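Local coordinates for Sfrice_029225 (Spodoptera frugiperda, PDB 6I50), which is an arthropod Eiger cytokine of the tumour necrosis factor family and probably signals by binding a TNF-type receptor, at residues T55-R58 / T59-H63; L147-P150 / E151-F154. All blocks are in the same frame, centred on the assembly; numbering follows the deposited sequence.

In the fold
Both contacts are local turns in the beta sandwich of the TNF fold, and contact 1 closes along the chain before contact 2 opens. Their centres lie about 17 Å apart, and their nearest atoms stay about 8 Å from each other, without touching. Contact 1 (55-63) is a beta hairpin at the border of one sheet. Contact 2 (147-154) is a short irregular interruption in strand 144-161 of the other. W40 meets side chains of both, L56 from contact 1 and M148 and S153 from contact 2. Only contact 2 reaches another subunit of the trimer.

Contact 1: residues T55-R58 / T59-H63; sequences TLTR and TGHVH
The side chain of T57 overlaps that of T59 across the turn, with the two hydroxyls meeting. T57 OG1 and T59 OG1 lie 2.8 Å apart and share a hydrogen bond in which either may be the donor. T57 OG1 also accepts the backbone N-H of H61 at 3.0 Å from H61 N, along a bent line of 138°. The torsion of T57 serves this: at chi1 75° OG1 sits between its own N and carbonyl carbon, within reach of both T59 OG1 and H61 N. T59 OG1 and H61 ND1, 2.7 Å apart, share a further hydrogen bond in which either may be the donor, and this restrains the rotation of the imidazole. T59 CB lies in the plane of that ring, at its edge.

The backbone makes a type I beta turn from T57 to G60. G60 N bonds to T57 O at 3.1 Å, and T57 N bonds to H61 O. G60 has a positive phi of 91°, where a side chain would press on the carbonyl oxygen of T59. Beyond the turn, T55 and H63 form an antiparallel hydrogen-bonded pair. Their side chains lie side by side, T55 OG1 being 3.6 Å from H63 CB. The hydroxyl's hydrogen bond is to H65 NE2. L56 and V62, a non-hydrogen-bonded pair, point to the other face. There L56 CD1 rests 3.6 Å from H61 O.

The hairpin forms one margin of a five-stranded antiparallel sheet, strand 55-56 being outermost within the chain. Strand 62-63 continues to strand 134-139 through backbone bonds of V62 with L135. H61 and H63 pack on R134 of that strand. L56 and V62 pack on F8, with L56 also on W40 and P42 and V62 on I155 and L157 of strand 144-161.

Contact 2: residues L147-P150 / E151-F154; sequences LMQP and EKSF
K152 and Q149 run side by side and point the same way, so the ammonium group comes alongside the amide oxygen. K152 NZ donates to Q149 OE1 at 2.6 Å, approaching nearly along the C=O axis at 161°. The lysine chain stays extended as far as CE and then bends at chi4 (70°), which swings NZ to the amide. E151 supplies the opposite charge. Its chain folds back at chi2 (-81°), and OE2 receives K152 NZ at 3.0 Å in a salt bridge. The ammonium meets OE2 on the anti side, tilted out of the carboxylate plane. With an alanine here instead of K152, the E151 carboxylate would probably lose its positive mate and the Q149 amide would be freer to turn.

L147 also runs beside the lysine, pointing the same way. L147 CD1 packs against K152 CD at 3.8 Å. The side chains of E151 and P150 cross obliquely, with E151 OE1 3.5 Å from P150 CD. Q149 O accepts two backbone donors, S153 N and K152 N. S153 OG donates to L147 O at 2.8 Å, and the backbone N of Y77 in strand 68-80 bonds to the same hydroxyl. M148 CE lies 3.6 Å from S153 CB.

The turn breaks strand 144-161 for a few residues and keeps it paired on both flanks. L147 and F154 bond through their backbones to Y77 and Q75 of strand 68-80, and M148 and S153 to G27 and G10. M148 and S153 pack on W40 of strand 40-42. A second subunit also touches the turn: E151 packs on its L102, F154 on its A124, and K152 makes a weak bond to its Q104.

Contact 1: residues T55-R58 / T59-H63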
loop_
_atom_site.group_PDB
_atom_site.type_symbol
_atom_site.label_atom_id
_atom_site.label_comp_id
_atom_site.label_asym_id
_atom_site.label_seq_id
_atom_site.Cartn_x
_atom_site.Cartn_y
_atom_site.Cartn_z
ATOM N N THR A 55 2.347 -20.364 5.953
ATOM C CA THR A 55 1.331 -20.827 6.885
ATOM C C THR A 55 1.388 -19.990 8.156
ATOM O O THR A 55 2.317 -19.207 8.370
ATOM C CB THR A 55 1.493 -22.325 7.207
ATOM O OG1 THR A 55 2.811 -22.572 7.720
ATOM C CG2 THR A 55 1.271 -23.167 5.948
ATOM N N LEU A 56 0.373 -20.158 9.001
ATOM C CA LEU A 56 0.215 -19.372 10.219
ATOM C C LEU A 56 0.428 -20.261 11.436
ATOM O O LEU A 56 -0.241 -21.293 11.585
ATOM C CB LEU A 56 -1.172 -18.721 10.275
ATOM C CG LEU A 56 -1.469 -17.816 11.473
ATOM C CD1 LEU A 56 -0.607 -16.566 11.404
ATOM C CD2 LEU A 56 -2.959 -17.467 11.525
ATOM N N THR A 57 1.350 -19.861 12.305
ATOM C CA THR A 57 1.613 -20.604 13.526
ATOM C C THR A 57 0.620 -20.205 14.619
ATOM O O THR A 57 -0.074 -19.189 14.532
ATOM C CB THR A 57 3.047 -20.373 14.011
ATOM O OG1 THR A 57 3.142 -19.071 14.606
ATOM C CG2 THR A 57 4.045 -20.489 12.854
ATOM N N ARG A 58 0.578 -21.016 15.676
ATOM C CA ARG A 58 -0.326 -20.740 16.787
ATOM C C ARG A 58 0.116 -19.535 17.613
ATOM O O ARG A 58 -0.674 -19.027 18.416
ATOM C CB ARG A 58 -0.444 -21.967 17.684
ATOM C CG ARG A 58 0.785 -22.219 18.537
ATOM C CD ARG A 58 0.479 -23.131 19.727
ATOM N NE ARG A 58 -0.321 -22.465 20.754
ATOM C CZ ARG A 58 0.174 -21.631 21.666
ATOM N NH1 ARG A 58 1.471 -21.354 21.681
ATOM N NH2 ARG A 58 -0.627 -21.072 22.563
ATOM N N THR A 59 1.351 -19.063 17.437
ATOM C CA THR A 59 1.833 -17.856 18.097
ATOM C C THR A 59 1.533 -16.594 17.303
ATOM O O THR A 59 1.864 -15.498 17.764
ATOM C CB THR A 59 3.346 -17.941 18.345
ATOM O OG1 THR A 59 4.018 -18.183 17.108
ATOM C CG2 THR A 59 3.668 -19.059 19.320
ATOM N N GLY A 60 0.931 -16.725 16.123
ATOM C CA GLY A 60 0.663 -15.594 15.265
ATOM C C GLY A 60 1.749 -15.277 14.262
ATOM O O GLY A 60 1.638 -14.269 13.558
ATOM N N HIS A 61 2.796 -16.092 14.172
ATOM C CA HIS A 61 3.851 -15.847 13.200
ATOM C C HIS A 61 3.456 -16.420 11.846
ATOM O O HIS A 61 2.813 -17.472 11.764
ATOM C CB HIS A 61 5.173 -16.476 13.653
ATOM C CG HIS A 61 5.798 -15.802 14.833
ATOM N ND1 HIS A 61 5.362 -16.005 16.124
ATOM C CD2 HIS A 61 6.851 -14.951 14.921
ATOM C CE1 HIS A 61 6.105 -15.296 16.956
ATOM N NE2 HIS A 61 7.015 -14.647 16.250
ATOM N N VAL A 62 3.835 -15.721 10.784
ATOM C CA VAL A 62 3.734 -16.261 9.434
ATOM C C VAL A 62 4.996 -17.066 9.154
ATOM O O VAL A 62 6.113 -16.562 9.305
ATOM C CB VAL A 62 3.546 -15.143 8.397
ATOM C CG1 VAL A 62 3.621 -15.719 6.998
ATOM C CG2 VAL A 62 2.207 -14.447 8.608
ATOM N N HIS A 63 4.814 -18.319 8.755
ATOM C CA HIS A 63 5.891 -19.285 8.562
ATOM C C HIS A 63 6.136 -19.414 7.057
ATOM O O HIS A 63 5.290 -19.946 6.332
ATOM C CB HIS A 63 5.471 -20.609 9.205
ATOM C CG HIS A 63 6.515 -21.684 9.192
ATOM N ND1 HIS A 63 7.665 -21.620 8.436
ATOM C CD2 HIS A 63 6.557 -22.875 9.836
ATOM C CE1 HIS A 63 8.376 -22.718 8.626
ATOM N NE2 HIS A 63 7.724 -23.498 9.469
#

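Contact 2: residues L147-P150 / E151-F154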
loop_
_atom_site.group_PDB
_atom_site.type_symbol
_atom_site.label_atom_id
_atom_site.label_comp_id
_atom_site.label_asym_id
_atom_site.label_seq_id
_atom_site.Cartn_x
_atom_site.Cartn_y
_atom_site.Cartn_z
ATOM N N LEU A 147 -8.209 -2.923 16.200
ATOM C CA LEU A 147 -9.428 -3.637 15.827
ATOM C C LEU A 147 -9.050 -4.814 14.935
ATOM O O LEU A 147 -8.585 -4.625 13.803
ATOM C CB LEU A 147 -10.413 -2.710 15.120
ATOM C CG LEU A 147 -11.063 -1.634 15.982
ATOM C CD1 LEU A 147 -11.975 -0.758 15.135
ATOM C CD2 LEU A 147 -11.843 -2.276 17.118
ATOM N N MET A 148 -9.250 -6.027 15.440
ATOM C CA MET A 148 -8.870 -7.230 14.704
ATOM C C MET A 148 -10.104 -7.808 14.012
ATOM O O MET A 148 -10.670 -8.834 14.394
ATOM C CB MET A 148 -8.205 -8.238 15.636
ATOM C CG MET A 148 -7.048 -7.651 16.434
ATOM S SD MET A 148 -5.914 -6.746 15.365
ATOM C CE MET A 148 -5.503 -8.041 14.238
ATOM N N GLN A 149 -10.517 -7.099 12.970
ATOM C CA GLN A 149 -11.618 -7.480 12.103
ATOM C C GLN A 149 -11.068 -7.648 10.693
ATOM O O GLN A 149 -10.093 -6.980 10.330
ATOM C CB GLN A 149 -12.736 -6.425 12.128
ATOM C CG GLN A 149 -13.327 -6.198 13.525
ATOM C CD GLN A 149 -14.254 -4.992 13.598
ATOM O OE1 GLN A 149 -14.043 -3.985 12.926
ATOM N NE2 GLN A 149 -15.289 -5.096 14.419
ATOM N N PRO A 150 -11.644 -8.551 9.885
ATOM C CA PRO A 150 -10.943 -8.982 8.662
ATOM C C PRO A 150 -10.669 -7.854 7.689
ATOM O O PRO A 150 -9.612 -7.830 7.048
ATOM C CB PRO A 150 -11.900 -10.022 8.061
ATOM C CG PRO A 150 -12.759 -10.456 9.187
ATOM C CD PRO A 150 -12.917 -9.266 10.075
ATOM N N GLU A 151 -11.603 -6.920 7.550
ATOM C CA GLU A 151 -11.415 -5.810 6.629
ATOM C C GLU A 151 -10.490 -4.730 7.179
ATOM O O GLU A 151 -10.067 -3.857 6.413
ATOM C CB GLU A 151 -12.778 -5.207 6.271
ATOM C CG GLU A 151 -13.390 -4.307 7.351
ATOM C CD GLU A 151 -14.091 -5.061 8.464
ATOM O OE1 GLU A 151 -14.055 -6.315 8.489
ATOM O OE2 GLU A 151 -14.696 -4.386 9.324
ATOM N N LYS A 152 -10.153 -4.773 8.469
ATOM C CA LYS A 152 -9.406 -3.692 9.109
ATOM C C LYS A 152 -7.928 -4.008 9.327
ATOM O O LYS A 152 -7.082 -3.127 9.147
ATOM C CB LYS A 152 -10.058 -3.334 10.453
ATOM C CG LYS A 152 -11.426 -2.674 10.303
ATOM C CD LYS A 152 -11.883 -2.021 11.602
ATOM C CE LYS A 152 -13.154 -1.204 11.390
ATOM N NZ LYS A 152 -14.345 -2.070 11.131
ATOM N N SER A 153 -7.586 -5.235 9.716
ATOM C CA SER A 153 -6.211 -5.586 10.062
ATOM C C SER A 153 -5.841 -6.906 9.405
ATOM O O SER A 153 -6.641 -7.846 9.413
ATOM C CB SER A 153 -6.021 -5.688 11.586
ATOM O OG SER A 153 -6.273 -4.440 12.220
ATOM N N PHE A 154 -4.635 -6.979 8.835
ATOM C CA PHE A 154 -4.263 -8.171 8.077
ATOM C C PHE A 154 -2.770 -8.156 7.766
ATOM O O PHE A 154 -2.095 -7.130 7.887
ATOM C CB PHE A 154 -5.070 -8.274 6.777
ATOM C CG PHE A 154 -5.162 -6.976 6.009
ATOM C CD1 PHE A 154 -4.132 -6.571 5.173
ATOM C CD2 PHE A 154 -6.288 -6.173 6.113
ATOM C CE1 PHE A 154 -4.216 -5.382 4.469
ATOM C CE2 PHE A 154 -6.379 -4.984 5.409
ATOM C CZ PHE A 154 -5.343 -4.593 4.577
#